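Local coordinates for glucose-6-phosphate 1-dehydrogenase (Mycobacterium avium, PDB 4LGV), which probably catalyses the NADP-dependent oxidation of glucose 6-phosphate to 6-phosphogluconolactone, the entry step of the pentose phosphate pathway, at residues A[34-39]-A[115-120]; A[220-225]-A[331-336]; A[351-356]-A[473-478]. All coordinates share one frame; numbering follows the deposited sequence.

Contact 1. Residues A[34-39]-A[115-120]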
loop_
_atom_site.group_PDB
_atom_site.type_symbol
_atom_site.label_atom_id
_atom_site.label_comp_id
_atom_site.label_asym_id
_atom_site.label_seq_id
_atom_site.Cartn_x
_atom_site.Cartn_y
_atom_site.Cartn_z
ATOM N N VAL A 34 32.764 38.555 14.987
ATOM C CA VAL A 34 32.491 39.882 15.459
ATOM C C VAL A 34 31.132 39.896 16.150
ATOM O O VAL A 34 30.097 39.631 15.505
ATOM C CB VAL A 34 32.467 40.878 14.277
ATOM C CG1 VAL A 34 32.184 42.248 14.777
ATOM C CG2 VAL A 34 33.785 40.835 13.508
ATOM N N ILE A 35 31.113 40.246 17.443
ATOM C CA ILE A 35 29.878 40.155 18.231
ATOM C C ILE A 35 29.383 41.516 18.621
ATOM O O ILE A 35 30.001 42.174 19.450
ATOM C CB ILE A 35 30.100 39.358 19.552
ATOM C CG1 ILE A 35 30.576 37.961 19.237
ATOM C CG2 ILE A 35 28.812 39.266 20.361
ATOM C CD1 ILE A 35 31.042 37.153 20.425
ATOM N N PHE A 36 28.262 41.930 18.042
ATOM C CA PHE A 36 27.602 43.153 18.467
ATOM C C PHE A 36 26.708 42.830 19.633
ATOM O O PHE A 36 25.867 41.919 19.546
ATOM C CB PHE A 36 26.779 43.768 17.350
ATOM C CG PHE A 36 27.601 44.402 16.249
ATOM C CD1 PHE A 36 28.316 43.633 15.350
ATOM C CD2 PHE A 36 27.672 45.799 16.124
ATOM C CE1 PHE A 36 29.083 44.226 14.341
ATOM C CE2 PHE A 36 28.430 46.396 15.112
ATOM C CZ PHE A 36 29.138 45.609 14.217
ATOM N N GLY A 37 26.889 43.574 20.727
ATOM C CA GLY A 37 26.068 43.411 21.942
ATOM C C GLY A 37 26.766 42.603 23.037
ATOM O O GLY A 37 26.121 42.005 23.868
ATOM N N ILE A 38 28.089 42.647 23.052
ATOM C CA ILE A 38 28.915 41.780 23.910
ATOM C C ILE A 38 28.786 42.107 25.403
ATOM O O ILE A 38 29.140 41.281 26.251
ATOM C CB ILE A 38 30.392 41.838 23.453
ATOM C CG1 ILE A 38 31.212 40.729 24.060
ATOM C CG2 ILE A 38 31.008 43.166 23.827
ATOM C CD1 ILE A 38 30.870 39.372 23.552
ATOM N N THR A 39 28.234 43.269 25.740
ATOM C CA THR A 39 27.972 43.629 27.144
ATOM C C THR A 39 26.532 43.437 27.569
ATOM O O THR A 39 26.188 43.740 28.720
ATOM C CB THR A 39 28.319 45.096 27.420
ATOM O OG1 THR A 39 27.492 45.948 26.636
ATOM C CG2 THR A 39 29.759 45.349 27.117
ATOM N N GLY A 115 31.511 56.215 12.187
ATOM C CA GLY A 115 32.854 56.129 12.788
ATOM C C GLY A 115 33.195 54.769 13.394
ATOM O O GLY A 115 34.322 54.296 13.313
ATOM N N LEU A 116 32.209 54.127 14.013
ATOM C CA LEU A 116 32.431 52.824 14.603
ATOM C C LEU A 116 32.886 51.832 13.524
ATOM O O LEU A 116 33.788 51.030 13.746
ATOM C CB LEU A 116 31.153 52.349 15.271
ATOM C CG LEU A 116 31.216 50.953 15.962
ATOM C CD1 LEU A 116 30.386 50.924 17.227
ATOM C CD2 LEU A 116 30.638 49.905 15.041
ATOM N N TYR A 117 32.275 51.926 12.345
ATOM C CA TYR A 117 32.503 50.996 11.254
ATOM C C TYR A 117 33.829 51.242 10.545
ATOM O O TYR A 117 34.454 50.310 10.049
ATOM C CB TYR A 117 31.290 51.012 10.321
ATOM C CG TYR A 117 30.046 50.564 11.050
ATOM C CD1 TYR A 117 29.282 51.465 11.782
ATOM C CD2 TYR A 117 29.661 49.230 11.066
ATOM C CE1 TYR A 117 28.171 51.061 12.487
ATOM C CE2 TYR A 117 28.532 48.818 11.763
ATOM C CZ TYR A 117 27.792 49.740 12.468
ATOM O OH TYR A 117 26.674 49.385 13.211
ATOM N N SER A 118 34.248 52.500 10.465
ATOM C CA SER A 118 35.592 52.837 9.983
ATOM C C SER A 118 36.626 52.205 10.884
ATOM O O SER A 118 37.628 51.661 10.421
ATOM C CB SER A 118 35.841 54.358 9.993
ATOM O OG SER A 118 34.905 54.988 9.168
ATOM N N GLU A 119 36.413 52.340 12.177
ATOM C CA GLU A 119 37.286 51.689 13.157
ATOM C C GLU A 119 37.296 50.144 13.028
ATOM O O GLU A 119 38.350 49.492 13.023
ATOM C CB GLU A 119 36.823 52.080 14.555
ATOM C CG GLU A 119 37.752 53.014 15.282
ATOM C CD GLU A 119 37.334 53.163 16.741
ATOM O OE1 GLU A 119 36.249 53.760 16.981
ATOM O OE2 GLU A 119 38.079 52.647 17.620
ATOM N N LEU A 120 36.116 49.577 12.875
ATOM C CA LEU A 120 35.981 48.139 12.635
ATOM C C LEU A 120 36.719 47.731 11.376
ATOM O O LEU A 120 37.312 46.665 11.312
ATOM C CB LEU A 120 34.498 47.798 12.506
ATOM C CG LEU A 120 34.071 46.341 12.586
ATOM C CD1 LEU A 120 34.654 45.634 13.802
ATOM C CD2 LEU A 120 32.554 46.252 12.593
#
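F36 supplies most of what strand 34-36 offers to helix 115-120, and its neighbour on the same side of the strand, V34, supplies the rest. The contact is apolar. F36 CZ meets L120 CD2 at 3.8 Å, the two side chains reaching toward each other from strand and helix, while F36 CE2 lies 4.1 Å from L116 CD2, one helical turn earlier. With CG anti to its carbonyl carbon (chi1 -72°), the F36 ring is carried out to the helix surface between these two leucines. V34 CG1 adds a looser touch, 4.3 Å from L120 CD1.

Y117 makes a further apolar touch. Its side chain runs past that of F36 at a slant, with Y117 CE2 4.1 Å from F36 CZ and Y117 OH 4.0 Å from F36 CE2. L116 CD2 also lies over the centre of the Y117 ring, 3.7 Å above its plane, so the leucine touches both aromatics. The phenol hydroxyl has its polar partner in V111 O; I144 of helix 141-150 touches both side chains.

Backbone bonds run within each layer: L120 N binds L116 O along the helix, whereas V34 and F36 bond to strand 130-134 and I35 to strand 64-68. This is the Rossmann-type layering of the coenzyme domain: the helix runs nearly antiparallel to strand 34-36 (162°, axes 13.0 Å apart) in the crossover from strand 104-108 to strand 130-134. After F36 the strand gives way to G37 and a glycine-containing turn that, as in relatives, probably lies at the dinucleotide.

Because only carbon surfaces and a hydroxyl satisfied by V111 meet here, the helix is held to the sheet by dispersion and burial, without directional bonds between them.

Contact 2. Residues A[220-225]-A[331-336]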
loop_
_atom_site.group_PDB
_atom_site.type_symbol
_atom_site.label_atom_id
_atom_site.label_comp_id
_atom_site.label_asym_id
_atom_site.label_seq_id
_atom_site.Cartn_x
_atom_site.Cartn_y
_atom_site.Cartn_z
ATOM N N ASP A 220 -2.237 6.412 5.598
ATOM C CA ASP A 220 -2.835 5.091 5.486
ATOM C C ASP A 220 -2.610 4.350 6.794
ATOM O O ASP A 220 -3.377 3.414 7.115
ATOM C CB ASP A 220 -2.262 4.280 4.312
ATOM C CG ASP A 220 -2.648 4.845 2.943
ATOM O OD1 ASP A 220 -3.618 5.611 2.834
ATOM O OD2 ASP A 220 -1.999 4.479 1.939
ATOM N N SER A 221 -1.581 4.750 7.555
ATOM C CA SER A 221 -1.356 4.117 8.841
ATOM C C SER A 221 -1.657 5.048 10.001
ATOM O O SER A 221 -2.035 4.588 11.059
ATOM C CB SER A 221 0.077 3.526 8.931
ATOM O OG SER A 221 0.268 2.405 8.060
ATOM N N ILE A 222 -1.402 6.340 9.825
ATOM C CA ILE A 222 -1.427 7.305 10.936
ATOM C C ILE A 222 -2.770 8.001 10.924
ATOM O O ILE A 222 -3.185 8.515 9.884
ATOM C CB ILE A 222 -0.358 8.389 10.783
ATOM C CG1 ILE A 222 1.066 7.828 10.787
ATOM C CG2 ILE A 222 -0.492 9.442 11.842
ATOM C CD1 ILE A 222 1.382 6.926 11.932
ATOM N N SER A 223 -3.456 7.999 12.068
ATOM C CA SER A 223 -4.773 8.677 12.163
ATOM C C SER A 223 -4.712 10.078 12.723
ATOM O O SER A 223 -5.518 10.905 12.357
ATOM C CB SER A 223 -5.796 7.910 12.988
ATOM O OG SER A 223 -5.356 7.881 14.325
ATOM N N GLU A 224 -3.718 10.361 13.524
ATOM C CA GLU A 224 -3.682 11.595 14.257
ATOM C C GLU A 224 -2.283 11.850 14.803
ATOM O O GLU A 224 -1.590 10.902 15.173
ATOM C CB GLU A 224 -4.670 11.476 15.424
ATOM C CG GLU A 224 -4.883 12.708 16.248
ATOM C CD GLU A 224 -6.200 12.624 17.031
ATOM O OE1 GLU A 224 -6.307 13.206 18.162
ATOM O OE2 GLU A 224 -7.115 11.959 16.538
ATOM N N ILE A 225 -1.933 13.122 14.956
ATOM C CA ILE A 225 -0.659 13.518 15.530
ATOM C C ILE A 225 -0.852 14.508 16.672
ATOM O O ILE A 225 -1.632 15.441 16.533
ATOM C CB ILE A 225 0.228 14.164 14.448
ATOM C CG1 ILE A 225 0.498 13.151 13.328
ATOM C CG2 ILE A 225 1.546 14.586 15.050
ATOM C CD1 ILE A 225 1.279 13.637 12.158
ATOM N N ALA A 331 -3.303 14.260 4.271
ATOM C CA ALA A 331 -4.671 14.840 4.215
ATOM C C ALA A 331 -5.584 14.091 5.174
ATOM O O ALA A 331 -5.560 12.852 5.216
ATOM C CB ALA A 331 -5.245 14.794 2.816
ATOM N N GLY A 332 -6.395 14.849 5.906
ATOM C CA GLY A 332 -7.382 14.270 6.827
ATOM C C GLY A 332 -6.821 13.857 8.202
ATOM O O GLY A 332 -7.593 13.376 9.065
ATOM N N VAL A 333 -5.511 14.009 8.420
ATOM C CA VAL A 333 -4.906 13.625 9.680
ATOM C C VAL A 333 -4.893 14.877 10.554
ATOM O O VAL A 333 -4.132 15.775 10.280
ATOM C CB VAL A 333 -3.481 13.097 9.474
ATOM C CG1 VAL A 333 -2.766 12.900 10.800
ATOM C CG2 VAL A 333 -3.497 11.802 8.698
ATOM N N PRO A 334 -5.723 14.943 11.605
ATOM C CA PRO A 334 -5.650 16.076 12.456
ATOM C C PRO A 334 -4.341 16.140 13.230
ATOM O O PRO A 334 -3.877 15.123 13.737
ATOM C CB PRO A 334 -6.836 15.868 13.454
ATOM C CG PRO A 334 -7.644 14.720 12.902
ATOM C CD PRO A 334 -6.660 13.929 12.102
ATOM N N ILE A 335 -3.790 17.345 13.328
ATOM C CA ILE A 335 -2.579 17.590 14.053
ATOM C C ILE A 335 -2.880 18.550 15.211
ATOM O O ILE A 335 -3.301 19.674 14.995
ATOM C CB ILE A 335 -1.534 18.182 13.096
ATOM C CG1 ILE A 335 -1.312 17.224 11.924
ATOM C CG2 ILE A 335 -0.246 18.475 13.833
ATOM C CD1 ILE A 335 -0.454 17.758 10.794
ATOM N N PHE A 336 -2.697 18.078 16.437
ATOM C CA PHE A 336 -2.927 18.879 17.610
ATOM C C PHE A 336 -1.586 19.236 18.239
ATOM O O PHE A 336 -0.686 18.405 18.357
ATOM C CB PHE A 336 -3.818 18.134 18.631
ATOM C CG PHE A 336 -5.234 17.901 18.152
ATOM C CD1 PHE A 336 -6.165 18.905 18.226
ATOM C CD2 PHE A 336 -5.605 16.705 17.645
ATOM C CE1 PHE A 336 -7.465 18.724 17.763
ATOM C CE2 PHE A 336 -6.894 16.485 17.204
ATOM C CZ PHE A 336 -7.839 17.497 17.272
HETATM O O HOH W 1 -7.432 10.554 10.265
#
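Ahead of V333, the first residue of 331-336 to lay a side chain on strand 222-225, a water lies within bonding distance of G332 O and S223 O (2.9 Å from S223 O), though it cannot serve every acceptor around it at once. V333 CG1, anti to the backbone N (chi1 171°), sits 3.8 Å from E224 CA and also touches I225 CG1. Its other methyl, CG2, abuts I222 O. P334 CD presses on S223 O at 3.2 Å, and P334 O accepts a nearly straight bond from I225 N (3.0 Å, 170°).

Here the chain joins the large mixed sheet of the C-terminal domain: I335 pairs with I225 in parallel, while on the far edge of strand 222-230 S223 and E224 both face F353, a classic beta bulge. I335 CG1 packs against I225 CB at 4.3 Å, and its CA approaches I225 O. F336 N then binds that same oxygen at 2.8 Å. The F336 ring ends the segment beside the E224 carboxylate, their planes 54° apart and CE2 3.5 Å from OE1, an oxygen that is itself hydrogen-bonded to H226 NE2 and H475 N.

Contact 3. Residues A[351-356]-A[473-478]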
loop_
_atom_site.group_PDB
_atom_site.type_symbol
_atom_site.label_atom_id
_atom_site.label_comp_id
_atom_site.label_asym_id
_atom_site.label_seq_id
_atom_site.Cartn_x
_atom_site.Cartn_y
_atom_site.Cartn_z
ATOM N N ARG A 351 3.705 12.643 19.038
ATOM C CA ARG A 351 3.067 11.352 19.277
ATOM C C ARG A 351 2.170 11.063 18.101
ATOM O O ARG A 351 1.250 11.796 17.824
ATOM C CB ARG A 351 2.236 11.381 20.573
ATOM C CG ARG A 351 1.524 10.071 20.904
ATOM C CD ARG A 351 0.917 10.141 22.275
ATOM N NE ARG A 351 1.950 10.188 23.295
ATOM C CZ ARG A 351 2.390 9.158 23.981
ATOM N NH1 ARG A 351 1.880 7.969 23.771
ATOM N NH2 ARG A 351 3.361 9.334 24.871
ATOM N N MET A 352 2.450 9.976 17.396
ATOM C CA MET A 352 1.680 9.635 16.211
ATOM C C MET A 352 0.820 8.404 16.494
ATOM O O MET A 352 1.355 7.355 16.855
ATOM C CB MET A 352 2.631 9.395 15.070
ATOM C CG MET A 352 3.534 10.580 14.805
ATOM S SD MET A 352 4.777 10.105 13.614
ATOM C CE MET A 352 3.840 10.676 12.233
ATOM N N PHE A 353 -0.507 8.558 16.381
ATOM C CA PHE A 353 -1.450 7.490 16.624
ATOM C C PHE A 353 -1.706 6.745 15.351
ATOM O O PHE A 353 -2.026 7.385 14.309
ATOM C CB PHE A 353 -2.796 8.057 17.086
ATOM C CG PHE A 353 -2.755 8.708 18.439
ATOM C CD1 PHE A 353 -2.415 10.029 18.565
ATOM C CD2 PHE A 353 -3.016 7.989 19.572
ATOM C CE1 PHE A 353 -2.408 10.661 19.805
ATOM C CE2 PHE A 353 -2.990 8.586 20.826
ATOM C CZ PHE A 353 -2.685 9.933 20.946
ATOM N N LEU A 354 -1.596 5.419 15.373
ATOM C CA LEU A 354 -1.984 4.633 14.177
ATOM C C LEU A 354 -3.452 4.338 14.175
ATOM O O LEU A 354 -4.041 4.335 15.223
ATOM C CB LEU A 354 -1.258 3.325 14.104
ATOM C CG LEU A 354 0.163 3.423 13.542
ATOM C CD1 LEU A 354 1.137 3.990 14.560
ATOM C CD2 LEU A 354 0.634 2.056 13.119
ATOM N N HIS A 355 -4.060 4.106 13.008
ATOM C CA HIS A 355 -5.391 3.516 12.981
ATOM C C HIS A 355 -5.326 2.147 13.629
ATOM O O HIS A 355 -4.272 1.431 13.577
ATOM C CB HIS A 355 -5.918 3.289 11.530
ATOM C CG HIS A 355 -5.978 4.525 10.710
ATOM N ND1 HIS A 355 -6.986 5.452 10.858
ATOM C CD2 HIS A 355 -5.156 5.011 9.749
ATOM C CE1 HIS A 355 -6.792 6.459 10.028
ATOM N NE2 HIS A 355 -5.683 6.220 9.350
ATOM N N HIS A 356 -6.461 1.738 14.172
ATOM C CA HIS A 356 -6.636 0.312 14.524
ATOM C C HIS A 356 -6.577 -0.554 13.297
ATOM O O HIS A 356 -6.828 -0.092 12.189
ATOM C CB HIS A 356 -7.957 0.056 15.263
ATOM C CG HIS A 356 -7.919 0.446 16.710
ATOM N ND1 HIS A 356 -7.164 -0.223 17.658
ATOM C CD2 HIS A 356 -8.569 1.426 17.382
ATOM C CE1 HIS A 356 -7.361 0.318 18.854
ATOM N NE2 HIS A 356 -8.187 1.335 18.705
ATOM N N GLY A 473 -13.808 14.776 20.077
ATOM C CA GLY A 473 -14.137 13.629 19.203
ATOM C C GLY A 473 -12.927 12.842 18.677
ATOM O O GLY A 473 -13.063 11.984 17.797
ATOM N N ARG A 474 -11.751 13.066 19.252
ATOM C CA ARG A 474 -10.484 12.462 18.748
ATOM C C ARG A 474 -9.769 11.700 19.853
ATOM O O ARG A 474 -10.419 11.184 20.747
ATOM C CB ARG A 474 -9.609 13.594 18.201
ATOM C CG ARG A 474 -10.242 14.252 16.988
ATOM C CD ARG A 474 -10.206 13.109 15.926
ATOM N NE ARG A 474 -10.702 13.376 14.580
ATOM C CZ ARG A 474 -10.489 12.609 13.502
ATOM N NH1 ARG A 474 -9.714 11.504 13.523
ATOM N NH2 ARG A 474 -11.016 12.997 12.349
ATOM N N HIS A 475 -8.446 11.584 19.782
ATOM C CA HIS A 475 -7.676 10.887 20.829
ATOM C C HIS A 475 -7.388 11.815 21.966
ATOM O O HIS A 475 -6.987 12.945 21.744
ATOM C CB HIS A 475 -6.375 10.363 20.265
ATOM C CG HIS A 475 -6.575 9.211 19.346
ATOM N ND1 HIS A 475 -6.746 7.923 19.810
ATOM C CD2 HIS A 475 -6.688 9.153 17.997
ATOM C CE1 HIS A 475 -6.923 7.119 18.776
ATOM N NE2 HIS A 475 -6.888 7.839 17.667
ATOM N N ALA A 476 -7.608 11.337 23.179
ATOM C CA ALA A 476 -7.256 12.101 24.369
ATOM C C ALA A 476 -5.771 12.431 24.410
ATOM O O ALA A 476 -4.938 11.667 23.931
ATOM C CB ALA A 476 -7.663 11.331 25.615
ATOM N N TRP A 477 -5.428 13.595 24.946
ATOM C CA TRP A 477 -4.043 13.901 25.254
ATOM C C TRP A 477 -3.514 12.805 26.181
ATOM O O TRP A 477 -4.132 12.513 27.191
ATOM C CB TRP A 477 -3.926 15.223 25.964
ATOM C CG TRP A 477 -4.290 16.443 25.129
ATOM C CD1 TRP A 477 -5.397 17.198 25.270
ATOM C CD2 TRP A 477 -3.521 17.064 24.104
ATOM N NE1 TRP A 477 -5.391 18.231 24.382
ATOM C CE2 TRP A 477 -4.258 18.160 23.637
ATOM C CE3 TRP A 477 -2.321 16.767 23.498
ATOM C CZ2 TRP A 477 -3.813 18.986 22.631
ATOM C CZ3 TRP A 477 -1.879 17.602 22.500
ATOM C CH2 TRP A 477 -2.615 18.715 22.105
ATOM N N GLN A 478 -2.390 12.197 25.818
ATOM C CA GLN A 478 -1.794 11.112 26.592
ATOM C C GLN A 478 -0.709 11.683 27.516
ATOM O O GLN A 478 -0.193 12.795 27.288
ATOM C CB GLN A 478 -1.101 10.095 25.680
ATOM C CG GLN A 478 -1.953 9.512 24.569
ATOM C CD GLN A 478 -3.030 8.582 25.081
ATOM O OE1 GLN A 478 -2.728 7.629 25.753
ATOM N NE2 GLN A 478 -4.299 8.889 24.790
HETATM O O HOH W 2 -6.285 5.605 15.876
#
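A loop near the C-terminus, 473-478, lies against strand 351-354 of the large mixed sheet of the C-terminal domain, and an offset stack of H475 on F353 marks the centre of the contact. The two rings are almost parallel (10°), with centroids 4.3 Å apart, and the two side chains run antiparallel, overlapping in part. The offset brings H475 CB over the F353 face, 3.9 Å from the ring centroid, while F353 CB lies in turn over the imidazole. F353 also meets H226 edge-to-face.

Q478 takes the rim of the same phenyl ring: its CG lies near the ring plane, 3.7 Å from F353 CZ. A bend at chi2 (-70°) folds the amide back to its own loop, where Q478 NE2 donates to A476 O at 3.0 Å from above the carbonyl plane. The same CG also touches R351 CD, the two side chains lying roughly perpendicular, and Q478 CB sits 3.8 Å above one face of the guanidinium, displaced toward its rim. The guanidinium keeps its polar partners within the sheet, a salt bridge from NE to E349 and a bond from NH1 to Q373.

The imidazole is also tied through a water, 2.9 Å from H475 NE2, that donates to L354 O at 2.7 Å.

H475 and Q478 thus meet F353 and R351 through carbon atoms and ring faces, with H475 NE2 and Q478 NE2 bonded to a water and to A476 O; the stack probably helps to seat the loop, and together with the water at NE2 it places the imidazole.

How the contacts relate
Contact 1 stands apart in the coenzyme-binding domain, its centre 50 Å from that of contact 2 and 52 Å from that of contact 3, on the opposite side of the chain's centre. Contacts 2 and 3, with centres 9 Å apart, share the large mixed sheet, where strand 222-230 has 335-340 on one side and 347-354 on the other. They join directly: S223 N lies 2.7 Å from F353 O and S221 O 2.9 Å from H355 N, both probable hydrogen bonds. Both also touch the second subunit. The turn that follows strand 32-36 in contact 1 probably borders the dinucleotide site, as in relatives.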